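Local coordinates for protein glycerol trinitrate reductase (Agrobacterium tumefaciens, PDB 5EPD) that probably reduces glycerol trinitrate as an FMN-dependent member of the old yellow enzyme family, here crystallised without its flavin, at residues T30-I35 and A331-F336; D191-H196 and A234-E239; N224-M229 and D268-K273. One frame throughout, in Å; residues are numbered along the deposited sequence.

Contact 1 (T30-I35 and A331-F336)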
ATOM      1  N   THR A  30       4.655  16.657  12.506  1.00 40.88           N
ATOM      2  CA  THR A  30       5.934  16.016  12.397  1.00 41.24           C
ATOM      3  C   THR A  30       6.300  16.094  10.938  1.00 41.25           C
ATOM      4  O   THR A  30       5.524  16.629  10.128  1.00 38.42           O
ATOM      5  CB  THR A  30       5.893  14.573  12.948  1.00 40.23           C
ATOM      6  OG1 THR A  30       7.130  13.931  12.664  1.00 40.79           O
ATOM      7  CG2 THR A  30       4.741  13.770  12.353  1.00 40.54           C
ATOM      8  N   SER A  31       7.498  15.638  10.604  1.00 40.32           N
ATOM      9  CA  SER A  31       7.905  15.674   9.210  1.00 45.51           C
ATOM     10  C   SER A  31       8.231  14.271   8.740  1.00 43.78           C
ATOM     11  O   SER A  31       8.606  13.398   9.518  1.00 44.75           O
ATOM     12  CB  SER A  31       9.092  16.613   9.002  1.00 46.09           C
ATOM     13  OG  SER A  31      10.077  16.331   9.967  1.00 48.04           O
ATOM     14  N   LEU A  32       8.032  14.065   7.457  1.00 45.51           N
ATOM     15  CA  LEU A  32       8.366  12.820   6.812  1.00 48.97           C
ATOM     16  C   LEU A  32       9.238  13.214   5.636  1.00 48.87           C
ATOM     17  O   LEU A  32       8.784  13.943   4.757  1.00 44.75           O
ATOM     18  CB  LEU A  32       7.092  12.120   6.334  1.00 50.22           C
ATOM     19  CG  LEU A  32       7.314  10.806   5.588  1.00 51.33           C
ATOM     20  CD1 LEU A  32       7.933   9.773   6.524  1.00 50.11           C
ATOM     21  CD2 LEU A  32       5.994  10.330   4.990  1.00 52.28           C
ATOM     22  N   GLY A  33      10.484  12.744   5.629  1.00 53.04           N
ATOM     23  CA  GLY A  33      11.442  13.123   4.600  1.00 55.79           C
ATOM     24  C   GLY A  33      11.336  14.613   4.362  1.00 58.40           C
ATOM     25  O   GLY A  33      11.457  15.410   5.301  1.00 55.74           O
ATOM     26  N   ALA A  34      11.059  14.978   3.112  1.00 62.87           N
ATOM     27  CA  ALA A  34      10.826  16.375   2.737  1.00 68.58           C
ATOM     28  C   ALA A  34       9.639  17.022   3.496  1.00 70.37           C
ATOM     29  O   ALA A  34       9.815  17.995   4.237  1.00 69.26           O
ATOM     30  CB  ALA A  34      10.616  16.480   1.226  1.00 66.80           C
ATOM     31  N   ILE A  35       8.448  16.456   3.328  1.00 68.02           N
ATOM     32  CA  ILE A  35       7.210  17.113   3.766  1.00 67.44           C
ATOM     33  C   ILE A  35       6.974  17.229   5.286  1.00 63.31           C
ATOM     34  O   ILE A  35       7.717  16.690   6.113  1.00 57.52           O
ATOM     35  CB  ILE A  35       5.973  16.462   3.109  1.00 72.91           C
ATOM     36  CG1 ILE A  35       5.754  15.038   3.642  1.00 74.12           C
ATOM     37  CG2 ILE A  35       6.110  16.499   1.588  1.00 77.76           C
ATOM     38  CD1 ILE A  35       4.748  14.232   2.848  1.00 74.94           C
ATOM     39  N   ALA A 331       7.821   3.325  17.037  1.00 41.38           N
ATOM     40  CA  ALA A 331       7.430   3.891  15.744  1.00 38.60           C
ATOM     41  C   ALA A 331       7.335   5.385  15.820  1.00 38.27           C
ATOM     42  O   ALA A 331       7.257   5.966  16.907  1.00 36.07           O
ATOM     43  CB  ALA A 331       6.093   3.335  15.289  1.00 39.13           C
ATOM     44  N   ASP A 332       7.308   5.996  14.638  1.00 37.22           N
ATOM     45  CA  ASP A 332       7.166   7.449  14.483  1.00 35.16           C
ATOM     46  C   ASP A 332       5.752   7.865  14.030  1.00 33.90           C
ATOM     47  O   ASP A 332       5.295   8.961  14.348  1.00 32.80           O
ATOM     48  CB  ASP A 332       8.183   7.905  13.451  1.00 35.32           C
ATOM     49  CG  ASP A 332       9.574   7.398  13.763  1.00 36.02           C
ATOM     50  OD1 ASP A 332      10.028   7.684  14.891  1.00 32.96           O
ATOM     51  OD2 ASP A 332      10.182   6.691  12.910  1.00 32.98           O
ATOM     52  N   LEU A 333       5.088   6.993  13.262  1.00 31.44           N
ATOM     53  CA  LEU A 333       3.715   7.195  12.810  1.00 30.33           C
ATOM     54  C   LEU A 333       2.926   5.897  13.035  1.00 33.78           C
ATOM     55  O   LEU A 333       3.503   4.797  13.102  1.00 33.98           O
ATOM     56  CB  LEU A 333       3.711   7.563  11.333  1.00 29.22           C
ATOM     57  CG  LEU A 333       4.628   8.724  10.938  1.00 29.40           C
ATOM     58  CD1 LEU A 333       4.644   8.899   9.430  1.00 29.98           C
ATOM     59  CD2 LEU A 333       4.157  10.009  11.608  1.00 31.04           C
ATOM     60  N   ILE A 334       1.611   6.012  13.180  1.00 35.56           N
ATOM     61  CA  ILE A 334       0.787   4.821  13.273  1.00 37.12           C
ATOM     62  C   ILE A 334      -0.333   4.923  12.238  1.00 35.96           C
ATOM     63  O   ILE A 334      -0.974   5.972  12.092  1.00 31.10           O
ATOM     64  CB  ILE A 334       0.324   4.513  14.715  1.00 42.40           C
ATOM     65  CG1 ILE A 334      -0.851   3.534  14.721  1.00 45.75           C
ATOM     66  CG2 ILE A 334      -0.071   5.776  15.445  1.00 48.71           C
ATOM     67  CD1 ILE A 334      -0.712   2.424  15.745  1.00 50.80           C
ATOM     68  N   ALA A 335      -0.492   3.826  11.475  1.00 33.90           N
ATOM     69  CA  ALA A 335      -1.430   3.751  10.376  1.00 30.40           C
ATOM     70  C   ALA A 335      -2.613   2.932  10.838  1.00 29.49           C
ATOM     71  O   ALA A 335      -2.417   1.860  11.375  1.00 28.17           O
ATOM     72  CB  ALA A 335      -0.776   3.119   9.163  1.00 29.77           C
ATOM     73  N   PHE A 336      -3.822   3.471  10.624  1.00 29.65           N
ATOM     74  CA  PHE A 336      -5.114   2.855  10.959  1.00 28.86           C
ATOM     75  C   PHE A 336      -5.818   2.526   9.659  1.00 28.10           C
ATOM     76  O   PHE A 336      -5.786   3.321   8.712  1.00 28.40           O
ATOM     77  CB  PHE A 336      -6.002   3.852  11.721  1.00 30.18           C
ATOM     78  CG  PHE A 336      -5.471   4.241  13.064  1.00 31.12           C
ATOM     79  CD1 PHE A 336      -4.480   5.198  13.176  1.00 30.78           C
ATOM     80  CD2 PHE A 336      -5.953   3.639  14.221  1.00 33.88           C
ATOM     81  CE1 PHE A 336      -3.976   5.549  14.408  1.00 32.61           C
ATOM     82  CE2 PHE A 336      -5.445   3.981  15.466  1.00 34.15           C
ATOM     83  CZ  PHE A 336      -4.449   4.934  15.558  1.00 33.48           C
TER
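A β hairpin ahead of the first barrel strand lays Thr30 and Leu32 against Leu333, which opens the eighth and last strand of the TIM barrel. The closer touch is between methyl groups: Thr30 CG2 lies 3.9 Å from Leu333 CD2, the two side chains meeting at a slant. Leu333 points into the barrel, and with CG opposite the carbonyl carbon and beside the backbone N (chi1 -52°) its fork lies toward the hairpin. While CD2 meets Thr30, the other methyl, CD1, is the one nearer Leu32, whose CD1 it approaches more loosely at 4.5 Å. A leucine suits this place, since its fork serves two residues of the hairpin at once, and threonine, at a partly exposed position, turns a methyl inward.

The hairpin reverses just beyond Leu32. Leu32 N donates to Ile35 O at 3.0 Å, and Gly33 takes up a positive phi of 44°, which glycine accepts easily. Thr30 also shares backbone hydrogen bonds with Leu37 of the partner strand, and Leu37 packs on Thr30, Leu32 and Leu333 alike. Leu333 itself is bonded through its backbone to Ala313 of the seventh strand, while Asp332 forms a salt bridge with Arg304. An N-terminal hairpin closing the barrel at the end where the parallel strands begin is a feature of the old yellow enzyme fold.

Contact 2 (D191-H196 and A234-E239)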
ATOM      1  N   ASP A 191       2.478  13.589  -3.020  1.00 35.32           N
ATOM      2  CA  ASP A 191       3.590  14.034  -2.179  1.00 36.75           C
ATOM      3  C   ASP A 191       4.703  12.978  -2.081  1.00 36.57           C
ATOM      4  O   ASP A 191       5.738  13.225  -1.479  1.00 35.98           O
ATOM      5  CB  ASP A 191       3.049  14.398  -0.789  1.00 37.78           C
ATOM      6  CG  ASP A 191       1.922  15.415  -0.865  1.00 39.55           C
ATOM      7  OD1 ASP A 191       2.183  16.499  -1.414  1.00 42.76           O
ATOM      8  OD2 ASP A 191       0.766  15.133  -0.448  1.00 37.16           O
ATOM      9  N   GLY A 192       4.465  11.811  -2.678  1.00 36.34           N
ATOM     10  CA  GLY A 192       5.446  10.733  -2.759  1.00 38.66           C
ATOM     11  C   GLY A 192       4.726   9.426  -3.088  1.00 37.81           C
ATOM     12  O   GLY A 192       3.523   9.429  -3.376  1.00 35.94           O
ATOM     13  N   VAL A 193       5.462   8.318  -3.023  1.00 35.77           N
ATOM     14  CA  VAL A 193       4.900   6.985  -3.252  1.00 36.40           C
ATOM     15  C   VAL A 193       5.292   5.980  -2.183  1.00 34.59           C
ATOM     16  O   VAL A 193       6.272   6.168  -1.437  1.00 35.97           O
ATOM     17  CB  VAL A 193       5.349   6.388  -4.593  1.00 37.43           C
ATOM     18  CG1 VAL A 193       4.916   7.293  -5.744  1.00 37.36           C
ATOM     19  CG2 VAL A 193       6.862   6.158  -4.593  1.00 38.47           C
ATOM     20  N   GLU A 194       4.525   4.895  -2.145  1.00 31.49           N
ATOM     21  CA  GLU A 194       4.807   3.771  -1.270  1.00 29.07           C
ATOM     22  C   GLU A 194       4.818   2.486  -2.113  1.00 28.23           C
ATOM     23  O   GLU A 194       3.808   2.051  -2.615  1.00 28.20           O
ATOM     24  CB  GLU A 194       3.760   3.665  -0.165  1.00 29.54           C
ATOM     25  CG  GLU A 194       4.074   2.522   0.769  1.00 32.37           C
ATOM     26  CD  GLU A 194       3.084   2.362   1.877  1.00 33.37           C
ATOM     27  OE1 GLU A 194       2.300   1.384   1.811  1.00 34.90           O
ATOM     28  OE2 GLU A 194       3.111   3.198   2.808  1.00 35.52           O
ATOM     29  N   VAL A 195       5.982   1.883  -2.260  1.00 29.53           N
ATOM     30  CA  VAL A 195       6.140   0.624  -2.992  1.00 27.59           C
ATOM     31  C   VAL A 195       5.402  -0.484  -2.219  1.00 27.23           C
ATOM     32  O   VAL A 195       5.665  -0.695  -1.019  1.00 26.82           O
ATOM     33  CB  VAL A 195       7.663   0.309  -3.175  1.00 26.56           C
ATOM     34  CG1 VAL A 195       7.902  -1.073  -3.790  1.00 27.35           C
ATOM     35  CG2 VAL A 195       8.316   1.388  -4.038  1.00 27.37           C
ATOM     36  N   HIS A 196       4.468  -1.182  -2.868  1.00 26.26           N
ATOM     37  CA  HIS A 196       3.789  -2.287  -2.165  1.00 26.68           C
ATOM     38  C   HIS A 196       4.688  -3.566  -2.138  1.00 27.80           C
ATOM     39  O   HIS A 196       4.703  -4.390  -3.092  1.00 27.97           O
ATOM     40  CB  HIS A 196       2.387  -2.570  -2.755  1.00 25.97           C
ATOM     41  CG  HIS A 196       1.451  -3.291  -1.815  1.00 24.22           C
ATOM     42  ND1 HIS A 196       1.874  -3.947  -0.672  1.00 23.28           N
ATOM     43  CD2 HIS A 196       0.109  -3.473  -1.874  1.00 23.05           C
ATOM     44  CE1 HIS A 196       0.833  -4.478  -0.055  1.00 23.73           C
ATOM     45  NE2 HIS A 196      -0.253  -4.205  -0.765  1.00 23.01           N
ATOM     46  N   ALA A 234      15.094   1.068  -5.347  1.00 32.94           N
ATOM     47  CA  ALA A 234      16.261   1.862  -5.763  1.00 35.52           C
ATOM     48  C   ALA A 234      15.964   2.730  -7.005  1.00 37.62           C
ATOM     49  O   ALA A 234      16.373   3.905  -7.075  1.00 36.82           O
ATOM     50  CB  ALA A 234      17.459   0.937  -6.020  1.00 36.81           C
ATOM     51  N   ALA A 235      15.254   2.135  -7.976  1.00 38.44           N
ATOM     52  CA  ALA A 235      14.867   2.825  -9.203  1.00 37.57           C
ATOM     53  C   ALA A 235      13.831   3.912  -8.944  1.00 39.70           C
ATOM     54  O   ALA A 235      13.898   4.979  -9.543  1.00 43.15           O
ATOM     55  CB  ALA A 235      14.342   1.834 -10.218  1.00 36.99           C
ATOM     56  N   VAL A 236      12.868   3.632  -8.070  1.00 40.21           N
ATOM     57  CA  VAL A 236      11.862   4.612  -7.694  1.00 42.47           C
ATOM     58  C   VAL A 236      12.525   5.759  -6.936  1.00 44.16           C
ATOM     59  O   VAL A 236      12.257   6.917  -7.212  1.00 42.50           O
ATOM     60  CB  VAL A 236      10.741   3.976  -6.832  1.00 43.55           C
ATOM     61  CG1 VAL A 236       9.853   5.046  -6.202  1.00 44.68           C
ATOM     62  CG2 VAL A 236       9.898   3.024  -7.665  1.00 43.19           C
ATOM     63  N   ALA A 237      13.392   5.426  -5.982  1.00 47.29           N
ATOM     64  CA  ALA A 237      14.104   6.438  -5.210  1.00 50.63           C
ATOM     65  C   ALA A 237      14.948   7.353  -6.101  1.00 53.10           C
ATOM     66  O   ALA A 237      15.023   8.552  -5.850  1.00 51.19           O
ATOM     67  CB  ALA A 237      14.974   5.784  -4.144  1.00 50.62           C
ATOM     68  N   GLN A 238      15.577   6.796  -7.137  1.00 57.64           N
ATOM     69  CA  GLN A 238      16.410   7.609  -8.042  1.00 59.50           C
ATOM     70  C   GLN A 238      15.564   8.526  -8.907  1.00 57.94           C
ATOM     71  O   GLN A 238      15.866   9.711  -9.040  1.00 61.77           O
ATOM     72  CB  GLN A 238      17.310   6.747  -8.930  1.00 62.15           C
ATOM     73  CG  GLN A 238      18.784   6.812  -8.562  1.00 65.54           C
ATOM     74  CD  GLN A 238      19.651   6.294  -9.679  1.00 71.42           C
ATOM     75  OE1 GLN A 238      20.378   5.311  -9.515  1.00 75.06           O
ATOM     76  NE2 GLN A 238      19.552   6.927 -10.843  1.00 70.29           N
ATOM     77  N   GLU A 239      14.507   7.971  -9.484  1.00 50.97           N
ATOM     78  CA  GLU A 239      13.600   8.732 -10.309  1.00 50.15           C
ATOM     79  C   GLU A 239      13.085   9.991  -9.619  1.00 51.74           C
ATOM     80  O   GLU A 239      13.057  11.053 -10.243  1.00 56.54           O
ATOM     81  CB  GLU A 239      12.401   7.865 -10.707  1.00 49.97           C
ATOM     82  CG  GLU A 239      11.374   8.556 -11.616  1.00 49.78           C
ATOM     83  CD  GLU A 239      11.957   8.992 -12.947  1.00 47.10           C
ATOM     84  OE1 GLU A 239      12.883   8.309 -13.424  1.00 43.71           O
ATOM     85  OE2 GLU A 239      11.485  10.008 -13.510  1.00 47.07           O
TER
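Val193 and Val195 of the fourth barrel strand share one partner, Val236, on the helix that covers the strand from outside, a strand-to-helix layer of the TIM barrel. Val193 CG2 and Val236 CG1 meet tip to tip at 3.6 Å, a snug contact between methyls. The other branch of Val236, CG2, lies 4.3 Å from CG2 of Val195. The helix valine thus spends one methyl on each strand residue; its torsion sets this up, with CG1 opposite the backbone N (chi1 168°) and CG2 opposite the carbonyl carbon. Branched, compact valines fit here: they are rigid, purely apolar and short enough for helix and strand to approach with the CA atoms of Val195 and Val236 8.4 Å apart.

Around this trio the packing continues with Thr245 of the fifth strand and Ala182 of helix 171-187, both touching Val236, while Val193 also rests on Ser185 and Leu121. Helix 171-187 is joined to segment 234-239 by a salt bridge between Glu239 and Arg179. The strand is held in the barrel by backbone hydrogen bonds on both flanks, between Glu194 and Leu119 on one side and between Val193 and Gly246 on the other.

Between the two valines, Glu194 turns the other way, into the barrel, where a buried carboxylate needs polar company: its OE2 is hydrogen-bonded to Tyr281 OH and His283 ND1. At the start of the segment, Asp191 OD2 is likewise gripped twice, by Ile117 N and His111 NE2.

Contact 3 (N224-M229 and D268-K273)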
ATOM      1  N   ASN A 224      19.318 -12.965  -3.197  1.00 34.23           N
ATOM      2  CA  ASN A 224      18.664 -13.096  -4.467  1.00 34.37           C
ATOM      3  C   ASN A 224      17.178 -12.869  -4.402  1.00 34.39           C
ATOM      4  O   ASN A 224      16.642 -12.160  -5.253  1.00 33.93           O
ATOM      5  CB  ASN A 224      18.922 -14.480  -5.022  1.00 36.87           C
ATOM      6  CG  ASN A 224      20.287 -14.583  -5.635  1.00 38.62           C
ATOM      7  OD1 ASN A 224      21.118 -13.677  -5.470  1.00 37.96           O
ATOM      8  ND2 ASN A 224      20.526 -15.658  -6.381  1.00 39.47           N
ATOM      9  N   ARG A 225      16.516 -13.500  -3.425  1.00 32.92           N
ATOM     10  CA  ARG A 225      15.063 -13.330  -3.209  1.00 32.12           C
ATOM     11  C   ARG A 225      14.692 -11.852  -2.995  1.00 33.74           C
ATOM     12  O   ARG A 225      13.634 -11.372  -3.431  1.00 32.52           O
ATOM     13  CB  ARG A 225      14.590 -14.183  -2.014  1.00 29.93           C
ATOM     14  CG  ARG A 225      14.328 -15.642  -2.374  1.00 29.84           C
ATOM     15  CD  ARG A 225      13.503 -16.349  -1.301  1.00 29.09           C
ATOM     16  NE  ARG A 225      14.195 -16.220  -0.031  1.00 28.35           N
ATOM     17  CZ  ARG A 225      15.197 -17.002   0.368  1.00 27.77           C
ATOM     18  NH1 ARG A 225      15.618 -18.022  -0.384  1.00 28.38           N
ATOM     19  NH2 ARG A 225      15.782 -16.772   1.540  1.00 27.26           N
ATOM     20  N   ALA A 226      15.601 -11.141  -2.339  1.00 33.97           N
ATOM     21  CA  ALA A 226      15.424  -9.740  -2.010  1.00 33.83           C
ATOM     22  C   ALA A 226      15.729  -8.787  -3.168  1.00 34.13           C
ATOM     23  O   ALA A 226      15.465  -7.589  -3.045  1.00 33.25           O
ATOM     24  CB  ALA A 226      16.304  -9.393  -0.815  1.00 33.24           C
ATOM     25  N   ARG A 227      16.247  -9.301  -4.287  1.00 34.80           N
ATOM     26  CA  ARG A 227      16.795  -8.439  -5.358  1.00 34.63           C
ATOM     27  C   ARG A 227      15.766  -7.617  -6.098  1.00 31.93           C
ATOM     28  O   ARG A 227      16.020  -6.467  -6.411  1.00 31.30           O
ATOM     29  CB  ARG A 227      17.593  -9.245  -6.395  1.00 35.05           C
ATOM     30  CG  ARG A 227      18.346  -8.375  -7.416  1.00 35.27           C
ATOM     31  CD  ARG A 227      19.197  -9.209  -8.366  1.00 35.01           C
ATOM     32  NE  ARG A 227      19.837 -10.363  -7.699  1.00 37.74           N
ATOM     33  CZ  ARG A 227      20.921 -10.309  -6.898  1.00 40.17           C
ATOM     34  NH1 ARG A 227      21.515  -9.152  -6.613  1.00 39.93           N
ATOM     35  NH2 ARG A 227      21.427 -11.425  -6.356  1.00 40.26           N
ATOM     36  N   LEU A 228      14.623  -8.192  -6.424  1.00 31.06           N
ATOM     37  CA  LEU A 228      13.643  -7.402  -7.173  1.00 29.72           C
ATOM     38  C   LEU A 228      13.125  -6.260  -6.305  1.00 30.75           C
ATOM     39  O   LEU A 228      13.123  -5.109  -6.749  1.00 35.09           O
ATOM     40  CB  LEU A 228      12.495  -8.257  -7.687  1.00 28.13           C
ATOM     41  CG  LEU A 228      11.512  -7.572  -8.635  1.00 26.81           C
ATOM     42  CD1 LEU A 228      12.215  -7.116  -9.907  1.00 26.63           C
ATOM     43  CD2 LEU A 228      10.358  -8.502  -8.943  1.00 25.45           C
ATOM     44  N   MET A 229      12.740  -6.555  -5.060  1.00 31.27           N
ATOM     45  CA  MET A 229      12.194  -5.518  -4.160  1.00 31.44           C
ATOM     46  C   MET A 229      13.148  -4.331  -4.048  1.00 32.23           C
ATOM     47  O   MET A 229      12.733  -3.174  -4.162  1.00 32.54           O
ATOM     48  CB  MET A 229      11.895  -6.090  -2.748  1.00 31.91           C
ATOM     49  CG  MET A 229      11.198  -5.107  -1.783  1.00 31.34           C
ATOM     50  SD  MET A 229      10.858  -5.817  -0.151  1.00 30.74           S
ATOM     51  CE  MET A 229       9.646  -7.084  -0.562  1.00 33.24           C
ATOM     52  N   ASP A 268      15.711  -8.542   8.120  1.00 32.07           N
ATOM     53  CA  ASP A 268      16.887  -7.812   8.616  1.00 32.33           C
ATOM     54  C   ASP A 268      17.760  -7.389   7.432  1.00 31.64           C
ATOM     55  O   ASP A 268      18.237  -6.239   7.378  1.00 29.94           O
ATOM     56  CB  ASP A 268      17.746  -8.684   9.538  1.00 33.04           C
ATOM     57  CG  ASP A 268      17.126  -8.905  10.886  1.00 34.10           C
ATOM     58  OD1 ASP A 268      16.156  -8.201  11.250  1.00 37.63           O
ATOM     59  OD2 ASP A 268      17.624  -9.794  11.595  1.00 34.90           O
ATOM     60  N   TYR A 269      17.976  -8.330   6.503  1.00 29.28           N
ATOM     61  CA  TYR A 269      18.717  -8.045   5.267  1.00 31.65           C
ATOM     62  C   TYR A 269      18.077  -6.922   4.437  1.00 31.42           C
ATOM     63  O   TYR A 269      18.728  -5.910   4.116  1.00 31.55           O
ATOM     64  CB  TYR A 269      18.852  -9.303   4.388  1.00 32.93           C
ATOM     65  CG  TYR A 269      19.607  -8.993   3.107  1.00 36.02           C
ATOM     66  CD1 TYR A 269      20.994  -8.856   3.123  1.00 36.25           C
ATOM     67  CD2 TYR A 269      18.936  -8.773   1.891  1.00 37.03           C
ATOM     68  CE1 TYR A 269      21.707  -8.547   1.969  1.00 37.75           C
ATOM     69  CE2 TYR A 269      19.642  -8.460   0.725  1.00 37.26           C
ATOM     70  CZ  TYR A 269      21.035  -8.349   0.767  1.00 38.70           C
ATOM     71  OH  TYR A 269      21.788  -8.048  -0.365  1.00 34.98           O
ATOM     72  N   ILE A 270      16.798  -7.127   4.094  1.00 32.84           N
ATOM     73  CA  ILE A 270      16.010  -6.156   3.314  1.00 30.99           C
ATOM     74  C   ILE A 270      16.010  -4.768   3.960  1.00 30.39           C
ATOM     75  O   ILE A 270      16.207  -3.767   3.269  1.00 30.64           O
ATOM     76  CB  ILE A 270      14.555  -6.652   3.063  1.00 28.99           C
ATOM     77  CG1 ILE A 270      14.555  -7.696   1.939  1.00 27.82           C
ATOM     78  CG2 ILE A 270      13.623  -5.498   2.667  1.00 28.54           C
ATOM     79  CD1 ILE A 270      13.435  -8.713   2.033  1.00 28.40           C
ATOM     80  N   VAL A 271      15.794  -4.689   5.268  1.00 29.81           N
ATOM     81  CA  VAL A 271      15.774  -3.353   5.921  1.00 31.59           C
ATOM     82  C   VAL A 271      17.170  -2.717   5.977  1.00 32.17           C
ATOM     83  O   VAL A 271      17.285  -1.520   5.778  1.00 33.37           O
ATOM     84  CB  VAL A 271      15.061  -3.356   7.303  1.00 31.41           C
ATOM     85  CG1 VAL A 271      15.262  -2.032   8.056  1.00 31.30           C
ATOM     86  CG2 VAL A 271      13.566  -3.620   7.111  1.00 30.96           C
ATOM     87  N   ASP A 272      18.218  -3.507   6.201  1.00 34.44           N
ATOM     88  CA  ASP A 272      19.597  -2.996   6.059  1.00 38.29           C
ATOM     89  C   ASP A 272      19.794  -2.330   4.696  1.00 36.86           C
ATOM     90  O   ASP A 272      20.281  -1.209   4.585  1.00 34.95           O
ATOM     91  CB  ASP A 272      20.629  -4.135   6.173  1.00 40.54           C
ATOM     92  CG  ASP A 272      20.819  -4.632   7.594  1.00 42.79           C
ATOM     93  OD1 ASP A 272      20.592  -3.844   8.549  1.00 39.20           O
ATOM     94  OD2 ASP A 272      21.201  -5.827   7.740  1.00 41.94           O
ATOM     95  N   LYS A 273      19.431  -3.058   3.654  1.00 38.52           N
ATOM     96  CA  LYS A 273      19.565  -2.555   2.300  1.00 40.35           C
ATOM     97  C   LYS A 273      18.649  -1.354   1.999  1.00 39.16           C
ATOM     98  O   LYS A 273      19.037  -0.429   1.270  1.00 37.13           O
ATOM     99  CB  LYS A 273      19.300  -3.700   1.334  1.00 43.58           C
ATOM    100  CG  LYS A 273      20.449  -4.695   1.310  1.00 47.97           C
ATOM    101  CD  LYS A 273      21.582  -4.152   0.443  1.00 51.95           C
ATOM    102  CE  LYS A 273      22.714  -5.149   0.271  1.00 55.17           C
ATOM    103  NZ  LYS A 273      23.858  -4.863   1.178  1.00 55.28           N
TER
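Asp268 OD1 is gripped by Ser302 OG and Gln264 NE2, which probably helps to fix the helix turn just ahead of Tyr269 and Ile270, the residues that meet Ala226 and Met229. The contact itself is apolar. Ala226 CB fits between the two side chains, 3.7 Å from Ile270 CG1 and 3.8 Å from Tyr269 CE2. It approaches the tyrosine at the ring edge, near the ring plane, beside the CD2-CE2 side. Alanine suits this point because the backbones come close, with the CA atoms of Ala226 and Ile270 6.4 Å apart, and a single methyl fills the gap.

Ile270 divides its branches between two partners. CG1 and the CD1 beyond it face Ala226, while CG2, opposite the backbone N, lies 4.0 Å from Met229 SD. The methionine runs extended through its first two torsions (chi1 -175°, chi2 180°), which carries the sulfur out to this methyl; the bend at chi3 turns only the terminal CE. The two side chains cross at about a right angle. A long, flexible, apolar chain suits this buried crossing.

On one face of the Tyr269 ring lies Lys273 CG, 3.7 Å above the plane and offset toward the rim. Lys273 follows one turn later in the helix, its N bonded to Tyr269 O at 3.0 Å, which places its CG over the ring. A polar link between the helices of the two segments lies nearby: Arg225 NE bonds to Gln266 OE1.

Segment 224-229 spans helices 222-225 and 227-240, of which the second covers the fourth strand; helix 263-276, following the fifth strand, is its neighbour in the outer ring. Beyond, Asp272 forms a salt bridge with Arg306 of helix 300-306, while Met229 packs on Ala207 of helix 202-207.

Contacts 2 and 3 lie in the wall and outer ring of one TIM barrel. Contact 2 joins strand to covering helix, and its helix 227-240 continues into contact 3, where helix meets helix; their centres are 16 Å apart and their nearest atoms about 5 Å. Contact 1 instead closes the end of the barrel from which the strands start. Its centre is also 16 Å from that of contact 2, and the two touch where Ile35 CD1 packs on Asp191 CB at 4.0 Å. Contacts 1 and 3 stay about 11 Å apart at their nearest atoms. In this family FMN binds at the opposite, C-terminal end of the strands; the cofactor is absent here.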